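Local coordinates for protein 401aa long hypothetical glucose-1-phosphate thymidylyltransferase (PDB 2GGO) that takes part, as a bifunctional enzyme with a nucleotidyltransferase section and a hexapeptide-repeat section, in the synthesis of UDP-N-acetylglucosamine and UDP-N-acetylgalactosamine, at residues V245-I253 against P262-E270; L355-V363 against I371-A379. One frame throughout, in Å; residues are numbered along the deposited sequence.

In the fold
Interactions 1 and 2 are separate stackings of neighbouring coils in the hexapeptide-repeat section, their centres about 24 Å apart. Both add neighbours to one parallel sheet: 245-247 beside 263-265 in interaction 1, and 358-359 beside 376-377 in interaction 2. Helix 212-225 touches both, meeting Ile246 and Tyr264 in the first and Phe358 in the second. Interaction 2 is the more buried, with no exposed residue among those that touch, and it relies on backbone bonds, aliphatic contacts and glycines. Interaction 1 shares the aliphatic interior, but its turn carries acidic residues and a lysine near solvent. Lys376 brings interaction 2 nearer the probable nucleotide site; interaction 1 lies away from the annotated sites.

Interaction 1: V245-I253 against P262-E270; sequences VIIEEDAEI and PVYIGKGSE
Ile253 and Ile265 meet tip to tip inside the coil, with Ile253 CD1 3.7 Å from Ile265 CD1. Ala251 CB lies 4.1 Å from Ile265 CG2. Val245 and Val263 extend this aliphatic interior, which Ile259 of strand 258-260 also touches. The backbones hold the register: strands 245-247 and 263-265 run parallel to within 1°, and Val263 O accepts from Ile246 N while Ile246 O accepts from Ile265 N at 2.7 Å.

On the other face, Ile246 lays CB and CG2 against the CD1-CE1 side of the Tyr264 ring. The ring is placed there by a chi1 of -177°, with CG opposite the backbone N, and Leu223 of helix 212-225 touches both residues. Glu248 bends at chi2, bringing OE2 2.6 Å from Tyr264 OH in a weak hydrogen bond, with carboxylate and ring planes 56° apart. Putting an alanine here in place of Tyr264 would probably leave Glu248 OE2 without its hydroxyl partner and open a gap beside Ile246.

The turn side is looser and reaches solvent: Glu249 and Asp250 are exposed. A water takes the Lys267 N-H and gives only a weak bond to Glu248 OE2. Lys267 NZ makes a salt bridge to Glu249 OE2 at 3.5 Å. Past the turns, where Glu252 and Glu270 pair in parallel, their carboxylates lie side by side, with Glu252 OE1 3.3 Å from Glu270 OE2, probably at some energetic cost. Type II turns at 248-251 and 266-269 repeat one above the other, an equivalence of successive coils characteristic of the left-handed parallel beta-helix built by hexapeptide repeats.

Interaction 2: L355-V363 against I371-A379; sequences LGAFIGGHV and ILPGVKIGA
Ile371 meets the preceding coil of the left-handed parallel beta-helix through two of its branches: CG2 packs against Ala357 CB at 3.5 Å, while CD1 reaches toward Ile359 CD1. The type II turn that follows, from Leu372 to Val375, brings Pro373 CB against Leu355 O. Gly374, whose positive phi of 68° favours glycine, then gives its N-H to Gly356 O; the N-O distance is 2.6 Å, but the donor stands above the carbonyl plane and the N-H bends away from a straight line.

Val375 O receives a nearly straight bond from Phe358 N, with 173° at the hydrogen, which starts the regular parallel pairing. At Lys376, CG touches the Phe358 ring obliquely, 4.1 Å from CD2. Beyond it the chain leads away from this segment, and NZ is hydrogen-bonded to Asn342 O; the Lys376 side chain is about 8 Å from that of Glu12, which probably belongs to the nucleoside-triphosphate site. Phe358 itself is backed by Pro212 and Trp213 of helix 212-225.

Ile377 returns to the interior and lies alongside Ile359, CG1 to CD1, both chains pointing the same way. Its CG2 branch, opposite the backbone N, crosses Val363 nearly at a right angle, with Val363 CG2 3.9 Å away. Both its backbone polar atoms are used across the contact, N to Phe358 O and O from Gly360 N. After Gly378, whose O lies close to Val363 CG2, Ala379 closes the contact: its N comes 3.7 Å from Gly360 CA, where a side chain on Gly360 would collide with that nitrogen.

Interaction 1: V245-I253 against P262-E270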
loop_
_atom_site.group_PDB
_atom_site.type_symbol
_atom_site.label_atom_id
_atom_site.label_comp_id
_atom_site.label_asym_id
_atom_site.label_seq_id
_atom_site.Cartn_x
_atom_site.Cartn_y
_atom_site.Cartn_z
ATOM N N VAL A 245 -10.054 15.464 -13.549
ATOM C CA VAL A 245 -11.052 14.514 -13.120
ATOM C C VAL A 245 -11.110 13.290 -14.012
ATOM O O VAL A 245 -11.373 13.407 -15.196
ATOM C CB VAL A 245 -12.439 15.191 -13.038
ATOM C CG1 VAL A 245 -13.453 14.263 -12.431
ATOM C CG2 VAL A 245 -12.342 16.439 -12.172
ATOM N N ILE A 246 -10.891 12.111 -13.441
ATOM C CA ILE A 246 -11.032 10.865 -14.198
ATOM C C ILE A 246 -12.410 10.285 -13.922
ATOM O O ILE A 246 -12.724 9.877 -12.799
ATOM C CB ILE A 246 -9.937 9.817 -13.877
ATOM C CG1 ILE A 246 -8.573 10.312 -14.325
ATOM C CG2 ILE A 246 -10.190 8.546 -14.610
ATOM C CD1 ILE A 246 -8.011 11.449 -13.470
ATOM N N ILE A 247 -13.234 10.267 -14.959
ATOM C CA ILE A 247 -14.527 9.632 -14.870
ATOM C C ILE A 247 -14.503 8.384 -15.752
ATOM O O ILE A 247 -14.323 8.470 -16.979
ATOM C CB ILE A 247 -15.675 10.580 -15.274
ATOM C CG1 ILE A 247 -15.540 11.913 -14.537
ATOM C CG2 ILE A 247 -17.010 9.911 -14.978
ATOM C CD1 ILE A 247 -16.444 13.028 -14.985
ATOM N N GLU A 248 -14.706 7.237 -15.127
ATOM C CA GLU A 248 -14.594 5.960 -15.800
ATOM C C GLU A 248 -15.914 5.480 -16.321
ATOM O O GLU A 248 -16.964 6.046 -16.021
ATOM C CB GLU A 248 -14.091 4.945 -14.837
ATOM C CG GLU A 248 -12.804 5.330 -14.299
ATOM C CD GLU A 248 -11.754 4.573 -14.977
ATOM O OE1 GLU A 248 -11.504 4.882 -16.197
ATOM O OE2 GLU A 248 -11.229 3.641 -14.286
ATOM N N GLU A 249 -15.864 4.419 -17.115
ATOM C CA GLU A 249 -17.033 4.006 -17.835
ATOM C C GLU A 249 -18.070 3.489 -16.887
ATOM O O GLU A 249 -17.754 2.900 -15.867
ATOM C CB GLU A 249 -16.678 2.944 -18.868
ATOM C CG GLU A 249 -15.836 1.802 -18.326
ATOM C CD GLU A 249 -15.607 0.671 -19.366
ATOM O OE1 GLU A 249 -15.454 0.982 -20.591
ATOM O OE2 GLU A 249 -15.593 -0.522 -18.931
ATOM N N ASP A 250 -19.313 3.735 -17.252
ATOM C CA ASP A 250 -20.471 3.354 -16.478
ATOM C C ASP A 250 -20.745 4.243 -15.273
ATOM O O ASP A 250 -21.779 4.092 -14.644
ATOM C CB ASP A 250 -20.424 1.872 -16.126
ATOM C CG ASP A 250 -20.413 1.008 -17.374
ATOM O OD1 ASP A 250 -21.213 1.340 -18.287
ATOM O OD2 ASP A 250 -19.592 0.050 -17.462
ATOM N N ALA A 251 -19.853 5.201 -15.002
ATOM C CA ALA A 251 -20.044 6.140 -13.903
ATOM C C ALA A 251 -21.083 7.204 -14.263
ATOM O O ALA A 251 -21.127 7.700 -15.405
ATOM C CB ALA A 251 -18.700 6.757 -13.445
ATOM N N GLU A 252 -21.932 7.528 -13.289
ATOM C CA GLU A 252 -23.058 8.431 -13.492
ATOM C C GLU A 252 -22.920 9.532 -12.482
ATOM O O GLU A 252 -22.784 9.245 -11.286
ATOM C CB GLU A 252 -24.376 7.691 -13.238
ATOM C CG GLU A 252 -25.609 8.389 -13.882
ATOM C CD GLU A 252 -26.969 8.109 -13.153
ATOM O OE1 GLU A 252 -27.026 7.210 -12.246
ATOM O OE2 GLU A 252 -27.977 8.806 -13.510
ATOM N N ILE A 253 -22.942 10.776 -12.956
ATOM C CA ILE A 253 -22.842 11.965 -12.109
ATOM C C ILE A 253 -24.050 12.903 -12.267
ATOM O O ILE A 253 -24.303 13.442 -13.327
ATOM C CB ILE A 253 -21.559 12.730 -12.388
ATOM C CG1 ILE A 253 -20.359 11.743 -12.462
ATOM C CG2 ILE A 253 -21.399 13.809 -11.391
ATOM C CD1 ILE A 253 -19.018 12.341 -12.273
ATOM N N PRO A 262 -7.810 17.331 -8.207
ATOM C CA PRO A 262 -7.827 16.008 -8.827
ATOM C C PRO A 262 -8.700 14.965 -8.124
ATOM O O PRO A 262 -8.608 14.792 -6.913
ATOM C CB PRO A 262 -6.364 15.567 -8.787
ATOM C CG PRO A 262 -5.778 16.308 -7.707
ATOM C CD PRO A 262 -6.567 17.558 -7.452
ATOM N N VAL A 263 -9.511 14.285 -8.924
ATOM C CA VAL A 263 -10.440 13.316 -8.428
ATOM C C VAL A 263 -10.505 12.154 -9.371
ATOM O O VAL A 263 -10.601 12.322 -10.589
ATOM C CB VAL A 263 -11.816 13.980 -8.331
ATOM C CG1 VAL A 263 -12.939 12.987 -8.378
ATOM C CG2 VAL A 263 -11.855 14.873 -7.105
ATOM N N TYR A 264 -10.457 10.962 -8.813
ATOM C CA TYR A 264 -10.604 9.745 -9.573
ATOM C C TYR A 264 -11.967 9.124 -9.271
ATOM O O TYR A 264 -12.255 8.757 -8.099
ATOM C CB TYR A 264 -9.525 8.749 -9.141
ATOM C CG TYR A 264 -9.554 7.472 -9.938
ATOM C CD1 TYR A 264 -9.007 7.435 -11.214
ATOM C CD2 TYR A 264 -10.147 6.311 -9.445
ATOM C CE1 TYR A 264 -8.999 6.314 -11.937
ATOM C CE2 TYR A 264 -10.179 5.150 -10.236
ATOM C CZ TYR A 264 -9.577 5.178 -11.462
ATOM O OH TYR A 264 -9.581 4.073 -12.283
ATOM N N ILE A 265 -12.803 8.961 -10.304
ATOM C CA ILE A 265 -14.108 8.317 -10.128
ATOM C C ILE A 265 -14.183 6.935 -10.779
ATOM O O ILE A 265 -14.382 6.831 -11.966
ATOM C CB ILE A 265 -15.273 9.261 -10.600
ATOM C CG1 ILE A 265 -15.091 10.639 -9.920
ATOM C CG2 ILE A 265 -16.634 8.607 -10.360
ATOM C CD1 ILE A 265 -16.174 11.579 -10.000
ATOM N N GLY A 266 -14.061 5.875 -9.977
ATOM C CA GLY A 266 -13.974 4.501 -10.518
ATOM C C GLY A 266 -15.193 4.067 -11.308
ATOM O O GLY A 266 -16.234 4.668 -11.221
ATOM N N LYS A 267 -15.090 2.975 -12.055
ATOM C CA LYS A 267 -16.168 2.572 -12.966
ATOM C C LYS A 267 -17.441 2.105 -12.270
ATOM O O LYS A 267 -17.399 1.465 -11.241
ATOM C CB LYS A 267 -15.672 1.530 -13.998
ATOM C CG LYS A 267 -15.075 0.273 -13.456
ATOM C CD LYS A 267 -14.527 -0.631 -14.632
ATOM C CE LYS A 267 -13.145 -0.162 -15.193
ATOM N NZ LYS A 267 -13.288 0.558 -16.516
ATOM N N GLY A 268 -18.576 2.448 -12.827
ATOM C CA GLY A 268 -19.796 2.001 -12.226
ATOM C C GLY A 268 -20.189 2.857 -11.030
ATOM O O GLY A 268 -21.156 2.555 -10.363
ATOM N N SER A 269 -19.468 3.936 -10.759
ATOM C CA SER A 269 -19.820 4.809 -9.654
ATOM C C SER A 269 -21.110 5.586 -9.879
ATOM O O SER A 269 -21.499 5.830 -11.007
ATOM C CB SER A 269 -18.686 5.749 -9.344
ATOM O OG SER A 269 -17.659 4.951 -8.741
ATOM N N GLU A 270 -21.806 5.910 -8.788
ATOM C CA GLU A 270 -23.002 6.711 -8.873
ATOM C C GLU A 270 -22.840 7.844 -7.868
ATOM O O GLU A 270 -22.791 7.603 -6.688
ATOM C CB GLU A 270 -24.204 5.847 -8.567
ATOM C CG GLU A 270 -25.536 6.570 -8.613
ATOM C CD GLU A 270 -26.732 5.606 -8.462
ATOM O OE1 GLU A 270 -26.803 4.856 -7.462
ATOM O OE2 GLU A 270 -27.618 5.604 -9.368
HETATM O O HOH W 1 -12.443 1.758 -11.805
#

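Interaction 2: L355-V363 against I371-A379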
loop_
_atom_site.group_PDB
_atom_site.type_symbol
_atom_site.label_atom_id
_atom_site.label_comp_id
_atom_site.label_asym_id
_atom_site.label_seq_id
_atom_site.Cartn_x
_atom_site.Cartn_y
_atom_site.Cartn_z
ATOM N N LEU A 355 -5.852 13.679 9.781
ATOM C CA LEU A 355 -5.938 12.272 9.501
ATOM C C LEU A 355 -7.268 11.805 10.084
ATOM O O LEU A 355 -7.564 12.067 11.223
ATOM C CB LEU A 355 -4.766 11.513 10.133
ATOM C CG LEU A 355 -4.825 9.995 9.845
ATOM C CD1 LEU A 355 -4.711 9.768 8.319
ATOM C CD2 LEU A 355 -3.724 9.316 10.578
ATOM N N GLY A 356 -8.100 11.197 9.257
ATOM C CA GLY A 356 -9.323 10.618 9.748
ATOM C C GLY A 356 -9.112 9.171 10.076
ATOM O O GLY A 356 -8.266 8.827 10.929
ATOM N N ALA A 357 -9.935 8.332 9.473
ATOM C CA ALA A 357 -10.105 6.991 9.952
ATOM C C ALA A 357 -9.682 5.894 8.988
ATOM O O ALA A 357 -9.630 6.120 7.809
ATOM C CB ALA A 357 -11.573 6.806 10.456
ATOM N N PHE A 358 -9.405 4.692 9.524
ATOM C CA PHE A 358 -9.141 3.497 8.714
ATOM C C PHE A 358 -10.206 2.397 8.935
ATOM O O PHE A 358 -10.293 1.806 10.000
ATOM C CB PHE A 358 -7.741 3.010 9.043
ATOM C CG PHE A 358 -6.706 4.082 8.894
ATOM C CD1 PHE A 358 -6.344 4.515 7.649
ATOM C CD2 PHE A 358 -6.106 4.679 9.995
ATOM C CE1 PHE A 358 -5.409 5.504 7.469
ATOM C CE2 PHE A 358 -5.147 5.647 9.806
ATOM C CZ PHE A 358 -4.796 6.055 8.532
ATOM N N ILE A 359 -11.021 2.200 7.901
ATOM C CA ILE A 359 -12.237 1.368 7.982
ATOM C C ILE A 359 -12.100 0.046 7.184
ATOM O O ILE A 359 -11.961 0.074 5.944
ATOM C CB ILE A 359 -13.422 2.131 7.428
ATOM C CG1 ILE A 359 -13.505 3.582 7.962
ATOM C CG2 ILE A 359 -14.734 1.322 7.572
ATOM C CD1 ILE A 359 -13.972 3.837 9.421
ATOM N N GLY A 360 -12.229 -1.089 7.874
ATOM C CA GLY A 360 -12.163 -2.393 7.266
ATOM C C GLY A 360 -13.302 -2.690 6.319
ATOM O O GLY A 360 -14.336 -2.031 6.364
ATOM N N GLY A 361 -13.097 -3.667 5.431
ATOM C CA GLY A 361 -14.130 -4.155 4.588
ATOM C C GLY A 361 -15.398 -4.588 5.271
ATOM O O GLY A 361 -15.374 -5.183 6.365
ATOM N N HIS A 362 -16.512 -4.299 4.627
ATOM C CA HIS A 362 -17.832 -4.852 5.043
ATOM C C HIS A 362 -18.307 -4.322 6.374
ATOM O O HIS A 362 -19.179 -4.894 7.017
ATOM C CB HIS A 362 -17.828 -6.386 5.141
ATOM C CG HIS A 362 -17.427 -7.069 3.868
ATOM N ND1 HIS A 362 -18.325 -7.317 2.844
ATOM C CD2 HIS A 362 -16.234 -7.577 3.461
ATOM C CE1 HIS A 362 -17.695 -7.958 1.867
ATOM N NE2 HIS A 362 -16.413 -8.045 2.185
ATOM N N VAL A 363 -17.704 -3.238 6.808
ATOM C CA VAL A 363 -18.268 -2.401 7.837
ATOM C C VAL A 363 -19.597 -1.724 7.535
ATOM O O VAL A 363 -19.876 -1.216 6.412
ATOM C CB VAL A 363 -17.156 -1.413 8.402
ATOM C CG1 VAL A 363 -17.772 -0.249 9.234
ATOM C CG2 VAL A 363 -16.230 -2.114 9.202
ATOM N N ILE A 371 -16.986 9.114 14.376
ATOM C CA ILE A 371 -15.622 8.500 14.414
ATOM C C ILE A 371 -14.444 9.466 14.695
ATOM O O ILE A 371 -14.228 10.394 13.978
ATOM C CB ILE A 371 -15.416 7.816 13.036
ATOM C CG1 ILE A 371 -16.639 6.900 12.819
ATOM C CG2 ILE A 371 -13.986 7.080 12.999
ATOM C CD1 ILE A 371 -16.692 6.081 11.603
ATOM N N LEU A 372 -13.662 9.264 15.806
ATOM C CA LEU A 372 -12.559 10.152 16.086
ATOM C C LEU A 372 -11.333 10.069 15.153
ATOM O O LEU A 372 -11.168 9.101 14.374
ATOM C CB LEU A 372 -12.110 9.947 17.536
ATOM C CG LEU A 372 -13.012 10.856 18.350
ATOM C CD1 LEU A 372 -14.501 10.503 18.276
ATOM C CD2 LEU A 372 -12.609 10.859 19.799
ATOM N N PRO A 373 -10.436 11.090 15.221
ATOM C CA PRO A 373 -9.286 10.962 14.268
ATOM C C PRO A 373 -8.306 9.768 14.534
ATOM O O PRO A 373 -8.083 9.336 15.713
ATOM C CB PRO A 373 -8.597 12.361 14.346
ATOM C CG PRO A 373 -9.674 13.279 15.042
ATOM C CD PRO A 373 -10.332 12.328 16.026
ATOM N N GLY A 374 -7.815 9.169 13.457
ATOM C CA GLY A 374 -6.882 8.056 13.500
ATOM C C GLY A 374 -7.389 6.726 14.035
ATOM O O GLY A 374 -6.587 5.843 14.349
ATOM N N VAL A 375 -8.721 6.562 14.109
ATOM C CA VAL A 375 -9.303 5.340 14.670
ATOM C C VAL A 375 -9.310 4.289 13.594
ATOM O O VAL A 375 -9.498 4.600 12.396
ATOM C CB VAL A 375 -10.733 5.656 15.297
ATOM C CG1 VAL A 375 -11.667 4.520 15.206
ATOM C CG2 VAL A 375 -10.578 6.099 16.737
ATOM N N LYS A 376 -9.087 3.022 13.991
ATOM C CA LYS A 376 -9.213 1.910 13.048
ATOM C C LYS A 376 -10.427 1.125 13.366
ATOM O O LYS A 376 -10.700 0.866 14.531
ATOM C CB LYS A 376 -7.988 0.994 13.042
ATOM C CG LYS A 376 -6.716 1.821 12.839
ATOM C CD LYS A 376 -5.425 1.038 12.895
ATOM C CE LYS A 376 -5.554 -0.138 13.804
ATOM N NZ LYS A 376 -4.340 -0.960 13.591
ATOM N N ILE A 377 -11.241 0.861 12.350
ATOM C CA ILE A 377 -12.335 -0.064 12.533
ATOM C C ILE A 377 -12.111 -1.319 11.706
ATOM O O ILE A 377 -12.034 -1.274 10.434
ATOM C CB ILE A 377 -13.695 0.643 12.155
ATOM C CG1 ILE A 377 -13.746 1.972 12.961
ATOM C CG2 ILE A 377 -14.845 -0.312 12.383
ATOM C CD1 ILE A 377 -15.106 2.650 13.115
ATOM N N GLY A 378 -12.067 -2.431 12.414
ATOM C CA GLY A 378 -11.929 -3.801 11.851
ATOM C C GLY A 378 -12.975 -4.189 10.847
ATOM O O GLY A 378 -14.080 -3.718 10.910
ATOM N N ALA A 379 -12.616 -5.023 9.884
ATOM C CA ALA A 379 -13.552 -5.513 8.882
ATOM C C ALA A 379 -14.748 -6.137 9.582
ATOM O O ALA A 379 -14.596 -6.651 10.655
ATOM C CB ALA A 379 -12.848 -6.571 8.027
#